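Local coordinates for alpha-fucosidase (Bifidobacterium bifidum, PDB 2EAB), which probably releases alpha-1,2-linked L-fucose from glycans by hydrolysis, this chain being the catalytic part of a longer, calcium-binding and probably membrane-anchored protein, at residues A526-V531 / K595-P600; A533-E538 / N588-A593; D17-Y22 / S341-D346; D352-A357 / T365-E370; T218-T223 / L240-Q245. All blocks are in the same frame, centred on the assembly; numbering follows the deposited sequence.

Contact 1: A526-V531 / K595-P600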
# COMPACT_ATOMS: atom_id res chain seq x y z
N ALA A 526 6.79 -22.01 -0.55
CA ALA A 526 6.34 -21.65 -1.89
C ALA A 526 6.62 -20.17 -2.17
O ALA A 526 7.03 -19.80 -3.27
CB ALA A 526 4.86 -21.97 -2.07
N LEU A 527 6.42 -19.32 -1.16
CA LEU A 527 6.75 -17.91 -1.28
C LEU A 527 8.26 -17.71 -1.35
O LEU A 527 8.74 -16.87 -2.11
CB LEU A 527 6.15 -17.09 -0.13
CG LEU A 527 4.64 -16.87 -0.22
CD1 LEU A 527 4.11 -16.26 1.07
CD2 LEU A 527 4.30 -15.98 -1.42
N LEU A 528 9.00 -18.50 -0.58
CA LEU A 528 10.46 -18.44 -0.63
C LEU A 528 10.99 -18.59 -2.05
O LEU A 528 11.85 -17.82 -2.48
CB LEU A 528 11.08 -19.50 0.28
CG LEU A 528 12.61 -19.64 0.27
CD1 LEU A 528 13.29 -18.32 0.64
CD2 LEU A 528 13.00 -20.74 1.23
N ASP A 529 10.48 -19.58 -2.78
CA ASP A 529 10.95 -19.80 -4.15
C ASP A 529 10.70 -18.60 -5.05
O ASP A 529 11.57 -18.20 -5.84
CB ASP A 529 10.31 -21.06 -4.75
CG ASP A 529 10.91 -22.34 -4.21
OD1 ASP A 529 11.88 -22.29 -3.41
OD2 ASP A 529 10.41 -23.42 -4.59
N ARG A 530 9.52 -18.00 -4.92
CA ARG A 530 9.13 -16.84 -5.74
C ARG A 530 9.95 -15.61 -5.40
O ARG A 530 10.40 -14.89 -6.31
CB ARG A 530 7.64 -16.55 -5.58
CG ARG A 530 6.76 -17.62 -6.18
CD ARG A 530 5.33 -17.42 -5.77
NE ARG A 530 4.71 -16.30 -6.48
CZ ARG A 530 3.54 -15.78 -6.14
NH1 ARG A 530 2.87 -16.25 -5.09
NH2 ARG A 530 3.03 -14.77 -6.83
N VAL A 531 10.15 -15.34 -4.12
CA VAL A 531 10.89 -14.14 -3.72
C VAL A 531 12.37 -14.31 -4.03
O VAL A 531 13.04 -13.36 -4.43
CB VAL A 531 10.63 -13.71 -2.25
CG1 VAL A 531 9.14 -13.58 -1.98
CG2 VAL A 531 11.27 -14.67 -1.25
N LYS A 595 20.21 -18.31 1.63
CA LYS A 595 20.55 -19.15 2.78
C LYS A 595 19.42 -20.08 3.17
O LYS A 595 19.65 -21.25 3.50
CB LYS A 595 20.97 -18.28 3.97
CG LYS A 595 22.37 -17.71 3.83
CD LYS A 595 22.75 -16.86 5.03
CE LYS A 595 24.21 -16.42 4.94
NZ LYS A 595 25.17 -17.56 4.94
N ALA A 596 18.19 -19.58 3.09
CA ALA A 596 17.00 -20.37 3.44
C ALA A 596 16.81 -21.56 2.49
O ALA A 596 16.14 -22.53 2.84
CB ALA A 596 15.77 -19.49 3.45
N LYS A 597 17.40 -21.45 1.30
CA LYS A 597 17.34 -22.51 0.30
C LYS A 597 18.62 -23.36 0.26
O LYS A 597 18.72 -24.29 -0.54
CB LYS A 597 17.07 -21.91 -1.08
CG LYS A 597 15.68 -21.34 -1.24
CD LYS A 597 15.48 -20.64 -2.57
CE LYS A 597 15.59 -21.59 -3.76
NZ LYS A 597 14.62 -22.72 -3.72
N GLY A 598 19.58 -23.03 1.12
CA GLY A 598 20.88 -23.71 1.13
C GLY A 598 21.83 -23.21 0.06
O GLY A 598 22.77 -23.91 -0.33
N ASP A 599 21.60 -21.97 -0.40
CA ASP A 599 22.41 -21.31 -1.44
C ASP A 599 22.74 -22.24 -2.62
O ASP A 599 23.91 -22.43 -2.95
CB ASP A 599 23.69 -20.71 -0.82
CG ASP A 599 24.39 -19.73 -1.76
OD1 ASP A 599 23.78 -19.24 -2.73
OD2 ASP A 599 25.58 -19.43 -1.50
N PRO A 600 21.70 -22.80 -3.28
CA PRO A 600 21.94 -23.78 -4.34
C PRO A 600 22.71 -23.23 -5.54
O PRO A 600 23.34 -24.00 -6.27
CB PRO A 600 20.52 -24.18 -4.78
CG PRO A 600 19.66 -23.04 -4.37
CD PRO A 600 20.26 -22.55 -3.08
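Leu528 on helix 525-546 and Ala596 in the last turn of helix 577-596 mark the closest backbone approach, with 7.9 Å between their CA atoms, so the gap is bridged by side chains. Leu528 directs its isobutyl end at the other segment, CG lying opposite the backbone N (chi1 176°). Its two methyls divide the work: CD1 rests on Ala596 CB at 3.9 Å, while CD2 touches that methyl too and also lies 3.7 Å from Lys597 CG. Leu528 and the aliphatic part of Lys597 run past each other in opposite senses. The lysine chain then bends at its third and fourth torsions, which swings its amine round to Asp529. There Lys597 NZ gives a hydrogen bond of 2.8 Å to Asp529 OD1, part of a salt bridge, approaching from above the carboxylate, 46° out of its plane. The salt bridge adjoins the apolar patch; Tyr519 of helix 507-520 also touches Leu528 and Ala596. Immediately beyond the lysine, Gly598 takes a positive phi and its N bonds back to Lys595 O at 3.0 Å. This is a Schellman motif, ending a helix of the (alpha/alpha)6-barrel catalytic domain of glycoside hydrolase family 95 just where it packs on its neighbour.

Contact 2: A533-E538 / N588-A593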
# COMPACT_ATOMS: atom_id res chain seq x y z
N ALA A 533 13.63 -16.06 -6.56
CA ALA A 533 13.78 -15.87 -8.00
C ALA A 533 13.85 -14.37 -8.35
O ALA A 533 14.73 -13.95 -9.10
CB ALA A 533 12.66 -16.57 -8.77
N LEU A 534 12.95 -13.58 -7.79
CA LEU A 534 12.94 -12.14 -8.03
C LEU A 534 14.21 -11.46 -7.55
O LEU A 534 14.80 -10.63 -8.25
CB LEU A 534 11.73 -11.48 -7.38
CG LEU A 534 10.38 -11.73 -8.06
CD1 LEU A 534 9.23 -11.41 -7.12
CD2 LEU A 534 10.26 -10.93 -9.35
N LEU A 535 14.62 -11.81 -6.33
CA LEU A 535 15.80 -11.21 -5.72
C LEU A 535 17.09 -11.60 -6.43
O LEU A 535 17.99 -10.78 -6.55
CB LEU A 535 15.89 -11.56 -4.24
CG LEU A 535 14.92 -10.80 -3.33
CD1 LEU A 535 14.76 -11.50 -2.00
CD2 LEU A 535 15.39 -9.36 -3.14
N LYS A 536 17.15 -12.84 -6.88
CA LYS A 536 18.32 -13.35 -7.58
C LYS A 536 18.59 -12.51 -8.83
O LYS A 536 19.72 -12.05 -9.06
CB LYS A 536 18.11 -14.81 -7.97
CG LYS A 536 19.23 -15.44 -8.77
CD LYS A 536 18.87 -16.87 -9.16
CE LYS A 536 19.93 -17.49 -10.06
NZ LYS A 536 19.60 -18.90 -10.44
N GLU A 537 17.56 -12.29 -9.64
CA GLU A 537 17.75 -11.57 -10.89
C GLU A 537 17.98 -10.07 -10.68
O GLU A 537 18.79 -9.48 -11.38
CB GLU A 537 16.60 -11.83 -11.88
CG GLU A 537 16.72 -11.05 -13.17
CD GLU A 537 15.88 -11.59 -14.31
OE1 GLU A 537 15.34 -12.72 -14.23
OE2 GLU A 537 15.78 -10.88 -15.33
N GLU A 538 17.28 -9.46 -9.72
CA GLU A 538 17.53 -8.04 -9.47
C GLU A 538 18.91 -7.80 -8.83
O GLU A 538 19.55 -6.79 -9.10
CB GLU A 538 16.41 -7.39 -8.65
CG GLU A 538 16.46 -5.86 -8.61
CD GLU A 538 16.14 -5.19 -9.95
OE1 GLU A 538 15.76 -5.92 -10.90
OE2 GLU A 538 16.28 -3.95 -10.04
N ASN A 588 20.94 -7.88 1.27
CA ASN A 588 20.72 -8.50 2.57
C ASN A 588 19.58 -9.52 2.50
O ASN A 588 19.74 -10.69 2.89
CB ASN A 588 20.43 -7.41 3.60
CG ASN A 588 20.75 -7.84 5.02
OD1 ASN A 588 21.06 -9.00 5.29
ND2 ASN A 588 20.67 -6.89 5.94
N ASP A 589 18.43 -9.09 1.98
CA ASP A 589 17.28 -9.97 1.79
C ASP A 589 17.60 -11.13 0.85
O ASP A 589 17.20 -12.27 1.11
CB ASP A 589 16.07 -9.19 1.22
CG ASP A 589 15.38 -8.28 2.23
OD1 ASP A 589 15.73 -8.28 3.43
OD2 ASP A 589 14.45 -7.55 1.81
N ALA A 590 18.31 -10.84 -0.25
CA ALA A 590 18.67 -11.86 -1.22
C ALA A 590 19.56 -12.94 -0.61
O ALA A 590 19.35 -14.13 -0.85
CB ALA A 590 19.35 -11.23 -2.43
N ILE A 591 20.53 -12.52 0.19
CA ILE A 591 21.41 -13.45 0.90
C ILE A 591 20.59 -14.32 1.85
O ILE A 591 20.80 -15.54 1.92
CB ILE A 591 22.53 -12.70 1.65
CG1 ILE A 591 23.55 -12.16 0.63
CG2 ILE A 591 23.23 -13.61 2.66
CD1 ILE A 591 24.46 -11.07 1.17
N GLU A 592 19.65 -13.72 2.56
CA GLU A 592 18.79 -14.49 3.46
C GLU A 592 17.91 -15.48 2.73
O GLU A 592 17.75 -16.63 3.17
CB GLU A 592 17.97 -13.57 4.37
CG GLU A 592 18.83 -12.81 5.36
CD GLU A 592 19.72 -13.74 6.17
OE1 GLU A 592 19.17 -14.65 6.84
OE2 GLU A 592 20.95 -13.60 6.11
N ALA A 593 17.37 -15.07 1.59
CA ALA A 593 16.56 -15.97 0.76
C ALA A 593 17.40 -17.14 0.26
O ALA A 593 16.97 -18.31 0.31
CB ALA A 593 15.94 -15.21 -0.41
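Leu535 and Ala590 meet where the buried faces of two helices come together, CB to CB at 3.9 Å. The leucine is the one large side chain in the contact. Its CG stands beside the backbone N, opposite the carbonyl carbon (chi1 -76°), which carries CD1 forward over the backbone of the facing helix. That methyl lies 4.0 Å from Ala590 CA, and it is also flanked by Ala593 CB, 4.2 Å away, one turn further along. Asp589 meets the leucine with its backbone O, 4.0 Å from Leu535 CD1, and with its CB. No hydrogen bond crosses; the fit is purely van der Waals, and the small alanines are consistent with the close approach of Leu535 to the main chain of 588-593. The local axes come within 9.2 Å and their N-to-C directions make an angle of 128°, so the helices run roughly antiparallel but strongly inclined, and the touching patch stays short.

Around this first shell, Met586 also packs on Leu535, and Trp632 of helix 632-639 covers Ala590. The carboxylate of Asp589 turns to a polar pocket, where OD1 is hydrogen-bonded to two hydroxyls of a bound Tris molecule, probably from the crystallisation liquor. The side chain of Asp589 is about 5 Å from that of Glu520 and about 6 Å from that of Asp690, which bind calcium in another structure of this protein, the metal being absent here. The contact is therefore inter-helix packing of an (alpha/alpha)6 barrel, beside this pocket of the catalytic domain.

Contact 3: D17-Y22 / S341-D346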
# COMPACT_ATOMS: atom_id res chain seq x y z
N ASP A 17 -20.05 -4.02 16.50
CA ASP A 17 -19.40 -3.79 15.21
C ASP A 17 -18.77 -2.40 15.14
O ASP A 17 -19.21 -1.48 15.83
CB ASP A 17 -20.40 -3.96 14.06
CG ASP A 17 -20.85 -5.40 13.87
OD1 ASP A 17 -20.31 -6.32 14.52
OD2 ASP A 17 -21.77 -5.61 13.04
N ASP A 18 -17.73 -2.27 14.32
CA ASP A 18 -17.07 -0.99 14.09
C ASP A 18 -17.75 -0.25 12.95
O ASP A 18 -17.82 -0.77 11.84
CB ASP A 18 -15.59 -1.21 13.74
CG ASP A 18 -14.83 -1.97 14.81
OD1 ASP A 18 -15.02 -1.71 16.02
OD2 ASP A 18 -14.02 -2.85 14.44
N TRP A 19 -18.24 0.96 13.24
CA TRP A 19 -18.94 1.76 12.25
C TRP A 19 -18.31 3.13 12.03
O TRP A 19 -17.93 3.80 12.98
CB TRP A 19 -20.37 2.05 12.73
CG TRP A 19 -21.36 0.95 12.63
CD1 TRP A 19 -21.14 -0.37 12.41
CD2 TRP A 19 -22.78 1.10 12.79
NE1 TRP A 19 -22.33 -1.06 12.41
CE2 TRP A 19 -23.35 -0.18 12.64
CE3 TRP A 19 -23.61 2.20 13.04
CZ2 TRP A 19 -24.73 -0.40 12.74
CZ3 TRP A 19 -24.98 1.98 13.13
CH2 TRP A 19 -25.53 0.70 12.98
N LEU A 20 -18.23 3.53 10.77
CA LEU A 20 -18.23 4.95 10.43
C LEU A 20 -19.70 5.28 10.17
O LEU A 20 -20.37 4.53 9.47
CB LEU A 20 -17.44 5.24 9.16
CG LEU A 20 -15.91 5.19 9.17
CD1 LEU A 20 -15.40 3.79 9.30
CD2 LEU A 20 -15.36 5.83 7.91
N TRP A 21 -20.20 6.36 10.75
CA TRP A 21 -21.62 6.69 10.58
C TRP A 21 -21.91 8.19 10.58
O TRP A 21 -21.15 8.98 11.13
CB TRP A 21 -22.48 5.93 11.59
CG TRP A 21 -22.28 6.33 13.01
CD1 TRP A 21 -21.24 5.97 13.82
CD2 TRP A 21 -23.15 7.14 13.79
NE1 TRP A 21 -21.41 6.53 15.07
CE2 TRP A 21 -22.58 7.25 15.08
CE3 TRP A 21 -24.36 7.80 13.54
CZ2 TRP A 21 -23.17 7.98 16.11
CZ3 TRP A 21 -24.95 8.53 14.56
CH2 TRP A 21 -24.36 8.62 15.83
N TYR A 22 -23.00 8.55 9.91
CA TYR A 22 -23.33 9.94 9.60
C TYR A 22 -24.83 10.14 9.64
O TYR A 22 -25.59 9.26 9.24
CB TYR A 22 -22.79 10.34 8.21
CG TYR A 22 -21.32 10.01 8.07
CD1 TYR A 22 -20.34 10.96 8.31
CD2 TYR A 22 -20.92 8.71 7.76
CE1 TYR A 22 -19.00 10.64 8.22
CE2 TYR A 22 -19.58 8.37 7.69
CZ TYR A 22 -18.63 9.34 7.91
OH TYR A 22 -17.30 9.00 7.83
N SER A 341 -14.65 4.82 22.81
CA SER A 341 -16.09 4.77 22.59
C SER A 341 -16.36 4.18 21.20
O SER A 341 -15.43 3.91 20.44
CB SER A 341 -16.70 6.17 22.72
OG SER A 341 -15.97 7.13 21.97
N GLY A 342 -17.63 3.98 20.89
CA GLY A 342 -18.05 3.46 19.60
C GLY A 342 -19.48 3.86 19.33
O GLY A 342 -20.07 4.61 20.11
N HIS A 343 -20.06 3.36 18.24
CA HIS A 343 -21.39 3.79 17.81
C HIS A 343 -22.51 3.40 18.79
O HIS A 343 -23.60 3.98 18.75
CB HIS A 343 -21.71 3.30 16.39
CG HIS A 343 -22.17 1.88 16.32
ND1 HIS A 343 -21.29 0.82 16.20
CD2 HIS A 343 -23.41 1.35 16.35
CE1 HIS A 343 -21.98 -0.31 16.16
NE2 HIS A 343 -23.27 -0.02 16.25
N SER A 344 -22.24 2.41 19.64
CA SER A 344 -23.21 1.93 20.62
C SER A 344 -23.08 2.59 22.00
O SER A 344 -23.89 2.33 22.89
CB SER A 344 -23.12 0.41 20.76
OG SER A 344 -23.55 -0.22 19.58
N SER A 345 -22.06 3.42 22.16
CA SER A 345 -21.81 4.11 23.43
C SER A 345 -22.93 5.09 23.76
O SER A 345 -23.59 5.62 22.87
CB SER A 345 -20.49 4.87 23.38
OG SER A 345 -19.40 4.00 23.13
N ASP A 346 -23.14 5.32 25.06
CA ASP A 346 -24.02 6.40 25.50
C ASP A 346 -23.42 7.71 25.00
O ASP A 346 -22.23 7.97 25.18
CB ASP A 346 -24.12 6.43 27.03
CG ASP A 346 -24.84 5.22 27.61
OD1 ASP A 346 -25.40 4.40 26.85
OD2 ASP A 346 -24.85 5.09 28.86
O HOH W 1 -18.44 1.78 16.19
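Trp19 and His343 lie face to face, their planes only 5° apart and the centre of the imidazole 3.8 Å from that of the indole's five-membered ring. The overlap extends onto the six-membered ring, where Trp19 CE3 comes 3.4 Å from His343 CD2. On the opposite face of the imidazole sits Ser344 OG, 3.3 Å above the plane. The edge of the imidazole is turned to the main chain of the strand, with Asp17 O in plane and 3.0 Å from His343 CE1. One water accepts hydrogen bonds from the backbone N of both Trp19 and His343 and also bonds His343 ND1. Strand 19-22 is an outermost strand of the large antiparallel sheet in the N-terminal beta domain, whereas His343 belongs to the loop before helix 351-360, so the stack ties two domains together. Replacing Trp19 by an alanine would probably leave one face of the imidazole without its stacking partner and its rotation less firmly set. Trp21 comes in at a slant, its NE1 3.5 Å from His343 CB. In a type I turn from Gly342 to Ser345, His343 holds its CG between backbone N and carbonyl carbon (chi1 81°), which turns the ring onto Trp19.

Contact 4: D352-A357 / T365-E370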
# COMPACT_ATOMS: atom_id res chain seq x y z
N ASP A 352 -18.18 12.19 11.36
CA ASP A 352 -17.84 13.56 10.98
C ASP A 352 -17.78 14.49 12.19
O ASP A 352 -16.86 15.31 12.30
CB ASP A 352 -18.75 14.10 9.86
CG ASP A 352 -20.25 13.98 10.15
OD1 ASP A 352 -20.66 13.33 11.14
OD2 ASP A 352 -21.03 14.53 9.34
N ALA A 353 -18.75 14.36 13.10
CA ALA A 353 -18.75 15.13 14.35
C ALA A 353 -17.53 14.79 15.21
O ALA A 353 -16.92 15.67 15.83
CB ALA A 353 -20.03 14.89 15.13
N LEU A 354 -17.18 13.50 15.23
CA LEU A 354 -16.02 13.01 15.96
C LEU A 354 -14.73 13.62 15.43
O LEU A 354 -13.90 14.09 16.20
CB LEU A 354 -15.95 11.48 15.89
CG LEU A 354 -14.79 10.77 16.60
CD1 LEU A 354 -14.88 10.94 18.10
CD2 LEU A 354 -14.79 9.30 16.23
N LEU A 355 -14.57 13.62 14.11
CA LEU A 355 -13.41 14.23 13.48
C LEU A 355 -13.31 15.72 13.82
O LEU A 355 -12.24 16.21 14.16
CB LEU A 355 -13.43 14.01 11.96
CG LEU A 355 -12.33 14.68 11.15
CD1 LEU A 355 -10.94 14.13 11.51
CD2 LEU A 355 -12.60 14.53 9.66
N LYS A 356 -14.44 16.42 13.73
CA LYS A 356 -14.49 17.85 14.03
C LYS A 356 -14.07 18.14 15.47
O LYS A 356 -13.29 19.06 15.72
CB LYS A 356 -15.88 18.41 13.74
CG LYS A 356 -15.93 19.93 13.65
CD LYS A 356 -17.27 20.39 13.10
CE LYS A 356 -17.30 21.90 12.91
NZ LYS A 356 -18.59 22.34 12.31
N ALA A 357 -14.57 17.34 16.41
CA ALA A 357 -14.22 17.49 17.82
C ALA A 357 -12.73 17.23 18.05
O ALA A 357 -12.07 17.95 18.81
CB ALA A 357 -15.06 16.57 18.69
N THR A 365 -11.21 11.83 25.99
CA THR A 365 -10.22 10.75 25.84
C THR A 365 -10.81 9.56 25.09
O THR A 365 -10.21 9.06 24.14
CB THR A 365 -9.65 10.32 27.21
OG1 THR A 365 -9.01 11.45 27.82
CG2 THR A 365 -8.62 9.20 27.04
N ALA A 366 -12.00 9.12 25.50
CA ALA A 366 -12.67 7.99 24.84
C ALA A 366 -12.91 8.27 23.35
O ALA A 366 -12.75 7.37 22.51
CB ALA A 366 -13.99 7.67 25.54
N GLN A 367 -13.29 9.50 23.04
CA GLN A 367 -13.52 9.92 21.65
C GLN A 367 -12.23 9.99 20.83
O GLN A 367 -12.21 9.59 19.66
CB GLN A 367 -14.26 11.25 21.61
CG GLN A 367 -15.73 11.12 22.00
CD GLN A 367 -16.41 12.45 22.23
OE1 GLN A 367 -15.77 13.49 22.35
NE2 GLN A 367 -17.74 12.42 22.31
N LYS A 368 -11.15 10.49 21.44
CA LYS A 368 -9.84 10.46 20.78
C LYS A 368 -9.44 9.02 20.46
O LYS A 368 -8.99 8.73 19.35
CB LYS A 368 -8.76 11.13 21.63
CG LYS A 368 -8.86 12.65 21.70
CD LYS A 368 -7.63 13.27 22.33
CE LYS A 368 -6.43 13.24 21.37
NZ LYS A 368 -5.18 13.68 22.04
N ARG A 369 -9.62 8.12 21.42
CA ARG A 369 -9.31 6.71 21.19
C ARG A 369 -10.23 6.10 20.14
O ARG A 369 -9.80 5.25 19.36
CB ARG A 369 -9.36 5.91 22.50
CG ARG A 369 -8.41 6.42 23.60
CD ARG A 369 -6.94 6.50 23.18
NE ARG A 369 -6.17 7.26 24.16
CZ ARG A 369 -5.69 8.49 23.99
NH1 ARG A 369 -5.86 9.15 22.85
NH2 ARG A 369 -5.02 9.08 24.97
N GLU A 370 -11.49 6.55 20.08
CA GLU A 370 -12.39 6.10 19.02
C GLU A 370 -11.87 6.47 17.63
O GLU A 370 -11.80 5.61 16.76
CB GLU A 370 -13.82 6.61 19.22
CG GLU A 370 -14.76 6.15 18.10
CD GLU A 370 -16.21 6.55 18.29
OE1 GLU A 370 -16.55 7.13 19.35
OE2 GLU A 370 -17.02 6.28 17.37
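Leu354 reaches from helix 351-360 between Gln367 and Glu370, which stand one turn apart on helix 365-386. From CB the chain leaves with CG opposite the backbone N (chi1 180°), a course that brings the branch point towards the second helix although the CB itself is not aimed at it. Leu354 CG comes no nearer than 4.2 Å to Gln367 O; the close contacts begin at the two methyls. CD1 goes to the glutamine, 3.4 Å from the backbone O of Gln367 and 3.6 Å from Gln367 CB, with Gln367 CG a little further off. CD2 takes the glutamate: it lies 3.7 Å from Glu370 CG and equally close to Glu370 CD, placed over the face of the carboxylate.

Neither polar head is spent on the leucine. Gln367 OE1 accepts a hydrogen bond from Thr364 N, just ahead of its own helix, and Glu370 OE1 is bonded to Ser341 OG in the preceding loop, which helps keep the carboxylate turned as it is. Leu371 packs on Leu354 as well. With an alanine here both methyls would be gone, a gap would probably open between the two helices, and the aliphatic parts of Gln367 and Glu370 would probably lose their contact with this helix.

The two are consecutive helices of the catalytic domain, joined by a short loop. Their packing at this point relies on shape, through methyl groups against CH2 groups and a flat carboxylate, while the hydrogen bonds of the polar ends serve to fix those surfaces in place.

Contact 5: T218-T223 / L240-Q245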
# COMPACT_ATOMS: atom_id res chain seq x y z
N THR A 218 -15.72 3.34 -27.82
CA THR A 218 -16.12 2.84 -29.13
C THR A 218 -17.23 1.81 -28.94
O THR A 218 -17.10 0.89 -28.13
CB THR A 218 -14.94 2.21 -29.90
OG1 THR A 218 -14.54 1.00 -29.26
CG2 THR A 218 -13.76 3.14 -29.94
N GLY A 219 -18.32 1.99 -29.69
CA GLY A 219 -19.40 1.02 -29.75
C GLY A 219 -20.10 0.69 -28.45
O GLY A 219 -20.56 -0.44 -28.27
N GLU A 220 -20.20 1.66 -27.54
CA GLU A 220 -20.92 1.41 -26.29
C GLU A 220 -22.42 1.33 -26.51
O GLU A 220 -23.00 2.14 -27.24
CB GLU A 220 -20.63 2.47 -25.23
CG GLU A 220 -21.18 2.07 -23.86
CD GLU A 220 -21.13 3.17 -22.84
OE1 GLU A 220 -20.13 3.23 -22.08
OE2 GLU A 220 -22.08 3.98 -22.78
N THR A 221 -23.04 0.33 -25.89
CA THR A 221 -24.50 0.21 -25.87
C THR A 221 -24.99 -0.03 -24.45
O THR A 221 -24.29 -0.61 -23.62
CB THR A 221 -25.01 -0.93 -26.78
OG1 THR A 221 -24.45 -2.18 -26.35
CG2 THR A 221 -24.62 -0.69 -28.24
N THR A 222 -26.20 0.46 -24.18
CA THR A 222 -26.92 0.16 -22.95
C THR A 222 -28.25 -0.45 -23.35
O THR A 222 -29.05 0.18 -24.04
CB THR A 222 -27.18 1.43 -22.11
OG1 THR A 222 -25.93 2.06 -21.80
CG2 THR A 222 -27.90 1.08 -20.82
N THR A 223 -28.47 -1.69 -22.92
CA THR A 223 -29.67 -2.42 -23.32
C THR A 223 -30.29 -3.17 -22.15
O THR A 223 -29.60 -3.53 -21.18
CB THR A 223 -29.38 -3.43 -24.45
OG1 THR A 223 -28.31 -4.29 -24.06
CG2 THR A 223 -29.01 -2.71 -25.75
N LEU A 240 -9.70 -1.81 -24.97
CA LEU A 240 -10.07 -2.67 -23.84
C LEU A 240 -11.58 -2.85 -23.78
O LEU A 240 -12.32 -1.87 -23.81
CB LEU A 240 -9.57 -2.08 -22.52
CG LEU A 240 -9.68 -2.98 -21.29
CD1 LEU A 240 -8.62 -4.07 -21.31
CD2 LEU A 240 -9.56 -2.16 -20.02
N LEU A 241 -12.04 -4.09 -23.71
CA LEU A 241 -13.47 -4.38 -23.65
C LEU A 241 -13.97 -4.25 -22.23
O LEU A 241 -13.29 -4.65 -21.29
CB LEU A 241 -13.78 -5.79 -24.15
CG LEU A 241 -13.32 -6.15 -25.57
CD1 LEU A 241 -13.56 -7.62 -25.84
CD2 LEU A 241 -14.02 -5.29 -26.60
N TYR A 242 -15.16 -3.68 -22.07
CA TYR A 242 -15.78 -3.59 -20.76
C TYR A 242 -17.26 -3.96 -20.82
O TYR A 242 -17.92 -3.76 -21.84
CB TYR A 242 -15.58 -2.20 -20.13
CG TYR A 242 -16.21 -1.05 -20.90
CD1 TYR A 242 -17.53 -0.67 -20.66
CD2 TYR A 242 -15.47 -0.33 -21.83
CE1 TYR A 242 -18.11 0.40 -21.36
CE2 TYR A 242 -16.03 0.73 -22.53
CZ TYR A 242 -17.35 1.09 -22.29
OH TYR A 242 -17.88 2.14 -23.00
N ASN A 243 -17.76 -4.50 -19.71
CA ASN A 243 -19.12 -5.00 -19.62
C ASN A 243 -19.56 -4.96 -18.17
O ASN A 243 -18.87 -5.49 -17.29
CB ASN A 243 -19.19 -6.43 -20.18
CG ASN A 243 -20.61 -6.98 -20.27
OD1 ASN A 243 -21.28 -7.17 -19.27
ND2 ASN A 243 -21.06 -7.25 -21.50
N SER A 244 -20.69 -4.31 -17.91
CA SER A 244 -21.30 -4.35 -16.59
C SER A 244 -22.78 -4.70 -16.71
O SER A 244 -23.43 -4.34 -17.70
CB SER A 244 -21.12 -3.02 -15.85
OG SER A 244 -21.90 -1.99 -16.43
N GLN A 245 -23.28 -5.41 -15.71
CA GLN A 245 -24.67 -5.86 -15.70
C GLN A 245 -25.29 -5.72 -14.33
O GLN A 245 -24.64 -5.98 -13.32
CB GLN A 245 -24.78 -7.30 -16.19
CG GLN A 245 -24.41 -7.47 -17.66
CD GLN A 245 -24.42 -8.89 -18.14
OE1 GLN A 245 -25.30 -9.69 -17.78
NE2 GLN A 245 -23.45 -9.23 -18.98
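Two strands of the nine-stranded antiparallel sheet in the N-terminal beta domain meet here across an intervening one: strand 217-225 at the sheet edge and strand 241-250, with strand 228-235 between them. The backbones are accordingly far apart, 9.1 Å between the CA atoms of Glu220 and Tyr242, and only this pair of side chains spans the distance.

Tyr242 OH donates to Glu220 OE1 at 2.7 Å. The hydroxyl comes to the anti side of the carboxylate oxygen, 22° out of the carboxylate plane, while OE1 itself lies in the plane of the phenol ring, at its edge. Ring and carboxylate planes are nearly perpendicular, at 88°. Besides the bond, the hydroxyl oxygen is covered by the aliphatic part of the acid, 3.4 Å from Glu220 CG and 3.6 Å from Glu220 CB.

Both groups reach over the middle strand on one face of the sheet. Gly233 of the middle strand is bonded through its backbone to that of Tyr242. The glutamate chain is extended, with CG opposite the backbone N (chi1 -170°), which carries the carboxylate out to the hydroxyl. Thr211 OG1 is a second partner of OE1, so two bonds grip the same oxygen and a link to the loop after strand 203-208 is added.

On the other face of strand 241-250, Asn243 and Gln245 turn to helix 297-314. Gln245 NE2 gives Asn243 OD1 a fairly straight bond of 3.0 Å, and Asn301 bonds both side chains.

How the contacts relate
Contacts 1 and 2 join the same two helices, 525-546 and 577-596, with centres 9 Å apart; contact 2 is wholly buried and apolar, while contact 1, near a helix end, adds a salt bridge at the surface. Contacts 3 and 4 lie on the opposite side of the chain's centre and are coupled by a probable backbone hydrogen bond between Ser341 N and Ala366 O, 3.2 Å apart: partly buried ring stacking at a domain boundary meets buried methyl packing between two consecutive helices. Contact 5 shares a sheet with contact 3, the two reaching its opposite outermost strands, and relies on a single short hydrogen bond between its segments, with little apolar packing.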